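Local coordinates for ribosomal RNA processing protein 6 (Trypanosoma brucei brucei, PDB 4NLC), which probably degrades and trims RNA from the 3' end as an exosome-associated 3'-5' exoribonuclease, this chain being its catalytic core with the exonuclease and HRDC domains, at residues 334-339 and 353-358. The protein carries 1 engineered substitution. Numbering follows the deposited sequence.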
loop_
_atom_site.group_PDB
_atom_site.type_symbol
_atom_site.label_atom_id
_atom_site.label_comp_id
_atom_site.label_asym_id
_atom_site.label_seq_id
_atom_site.Cartn_x
_atom_site.Cartn_y
_atom_site.Cartn_z
ATOM N N ASN A 334 1.808 6.201 -37.175
ATOM C CA ASN A 334 2.812 7.205 -36.805
ATOM C C ASN A 334 2.207 8.362 -36.052
ATOM O O ASN A 334 2.793 8.794 -35.058
ATOM C CB ASN A 334 3.560 7.700 -38.034
ATOM C CG ASN A 334 4.171 6.572 -38.812
ATOM O OD1 ASN A 334 3.597 6.101 -39.800
ATOM N ND2 ASN A 334 5.282 6.041 -38.314
ATOM N N GLU A 335 1.026 8.852 -36.511
ATOM C CA GLU A 335 0.278 9.937 -35.862
ATOM C C GLU A 335 -0.145 9.478 -34.457
ATOM O O GLU A 335 -0.043 10.259 -33.517
ATOM C CB GLU A 335 -0.959 10.323 -36.684
ATOM C CG GLU A 335 -0.739 11.357 -37.773
ATOM C CD GLU A 335 -1.975 11.648 -38.612
ATOM O OE1 GLU A 335 -3.024 12.061 -38.055
ATOM O OE2 GLU A 335 -1.880 11.465 -39.846
ATOM N N VAL A 336 -0.583 8.204 -34.313
ATOM C CA VAL A 336 -0.992 7.624 -33.020
ATOM C C VAL A 336 0.234 7.571 -32.095
ATOM O O VAL A 336 0.131 7.909 -30.912
ATOM C CB VAL A 336 -1.676 6.227 -33.135
ATOM C CG1 VAL A 336 -2.061 5.690 -31.751
ATOM C CG2 VAL A 336 -2.901 6.259 -34.052
ATOM N N LEU A 337 1.400 7.173 -32.653
ATOM C CA LEU A 337 2.654 7.090 -31.907
ATOM C C LEU A 337 3.122 8.451 -31.407
ATOM O O LEU A 337 3.655 8.527 -30.308
ATOM C CB LEU A 337 3.744 6.355 -32.699
ATOM C CG LEU A 337 3.557 4.831 -32.915
ATOM C CD1 LEU A 337 4.732 4.250 -33.640
ATOM C CD2 LEU A 337 3.311 4.061 -31.593
ATOM N N LYS A 338 2.850 9.531 -32.170
ATOM C CA LYS A 338 3.179 10.910 -31.795
ATOM C C LYS A 338 2.381 11.340 -30.535
ATOM O O LYS A 338 2.980 11.794 -29.561
ATOM C CB LYS A 338 2.917 11.862 -32.963
ATOM C CG LYS A 338 4.014 11.868 -34.014
ATOM C CD LYS A 338 3.866 13.060 -34.946
ATOM C CE LYS A 338 4.857 13.027 -36.089
ATOM N NZ LYS A 338 4.545 14.057 -37.123
ATOM N N CYS A 339 1.048 11.140 -30.539
ATOM C CA CYS A 339 0.165 11.458 -29.417
ATOM C C CYS A 339 0.595 10.767 -28.113
ATOM O O CYS A 339 0.551 11.390 -27.050
ATOM C CB CYS A 339 -1.282 11.111 -29.758
ATOM S SG CYS A 339 -1.957 11.988 -31.191
ATOM N N LYS A 353 -4.802 -1.321 -33.057
ATOM C CA LYS A 353 -6.037 -1.358 -32.263
ATOM C C LYS A 353 -6.442 0.085 -31.877
ATOM O O LYS A 353 -7.621 0.430 -31.967
ATOM C CB LYS A 353 -5.844 -2.240 -31.001
ATOM C CG LYS A 353 -7.115 -2.457 -30.182
ATOM C CD LYS A 353 -7.396 -3.939 -29.911
ATOM C CE LYS A 353 -6.643 -4.506 -28.723
ATOM N NZ LYS A 353 -6.987 -5.933 -28.486
ATOM N N LEU A 354 -5.461 0.922 -31.443
ATOM C CA LEU A 354 -5.711 2.328 -31.083
ATOM C C LEU A 354 -6.174 3.084 -32.320
ATOM O O LEU A 354 -7.118 3.875 -32.251
ATOM C CB LEU A 354 -4.454 2.996 -30.507
ATOM C CG LEU A 354 -3.928 2.476 -29.188
ATOM C CD1 LEU A 354 -2.554 3.044 -28.904
ATOM C CD2 LEU A 354 -4.844 2.851 -28.062
ATOM N N LEU A 355 -5.538 2.797 -33.457
ATOM C CA LEU A 355 -5.867 3.351 -34.767
ATOM C C LEU A 355 -7.275 2.908 -35.215
ATOM O O LEU A 355 -7.996 3.704 -35.808
ATOM C CB LEU A 355 -4.792 2.916 -35.779
ATOM C CG LEU A 355 -4.885 3.443 -37.204
ATOM C CD1 LEU A 355 -5.009 4.951 -37.226
ATOM C CD2 LEU A 355 -3.697 2.987 -38.026
ATOM N N GLN A 356 -7.685 1.672 -34.886
ATOM C CA GLN A 356 -9.025 1.189 -35.246
ATOM C C GLN A 356 -10.110 1.939 -34.458
ATOM O O GLN A 356 -11.169 2.271 -35.020
ATOM C CB GLN A 356 -9.143 -0.342 -35.050
ATOM C CG GLN A 356 -10.255 -0.978 -35.896
ATOM C CD GLN A 356 -10.241 -0.519 -37.336
ATOM O OE1 GLN A 356 -9.263 -0.700 -38.087
ATOM N NE2 GLN A 356 -11.323 0.115 -37.741
ATOM N N ILE A 357 -9.820 2.230 -33.161
ATOM C CA ILE A 357 -10.695 2.986 -32.249
ATOM C C ILE A 357 -11.032 4.339 -32.876
ATOM O O ILE A 357 -12.201 4.708 -32.934
ATOM C CB ILE A 357 -10.083 3.125 -30.814
ATOM C CG1 ILE A 357 -10.176 1.785 -30.042
ATOM C CG2 ILE A 357 -10.744 4.282 -30.018
ATOM C CD1 ILE A 357 -9.268 1.672 -28.749
ATOM N N VAL A 358 -10.008 5.049 -33.361
ATOM C CA VAL A 358 -10.132 6.351 -34.011
ATOM C C VAL A 358 -10.908 6.234 -35.326
ATOM O O VAL A 358 -11.775 7.067 -35.591
ATOM C CB VAL A 358 -8.748 7.019 -34.229
ATOM C CG1 VAL A 358 -8.897 8.366 -34.953
ATOM C CG2 VAL A 358 -8.011 7.195 -32.903
#
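Val336 carries one entire side of this contact, setting its two methyl groups against adjacent leucines, Leu354 and Leu355, of helix 351-359. Both segments belong to the HRDC domain, the small helical domain C-terminal to the exonuclease fold, and the contact joins two of its short helices, 333-339 and 351-359, with helix 345-349 between them in the sequence. Between segments 334-339 and 353-358 the CA atoms come nearest at Val336 and Leu355, 6.7 Å apart.

The fork of the valine explains the division of labour. With chi1 at 180°, CG1 stands opposite the backbone N and CG2 opposite the carbonyl carbon, giving each leucine a methyl of its own. Val336 CG1 lies 3.8 Å from Leu354 CB, at the root of that chain. The same methyl, Val336 CG1, is 3.9 Å from Leu354 CD1, nestling against the inner part of the leucine and one branch. Leu354 points its CB toward helix 333-339. Leu355 is built differently: its CB does not aim at the other helix, and CG is turned away from the backbone N (chi1 -177°), from where the CD1 branch makes the touch.

All three touching residues are buried, yet only 132 Å² is buried between the segments, both sides summed, so much of the burial must come from the rest of the domain. Leu354 also packs on Ile298 and Trp301 of helix 289-309 and on Val347 of helix 345-349, while Pro330 adjoins Val336. The side chain of Cys339 packs on helix 319-328, and its backbone O accepts a hydrogen bond from OG of the engineered Ser321. On the Leu355 side, the valine's second methyl closes the contact, with Val336 CG2 4.0 Å from Leu355 CD1.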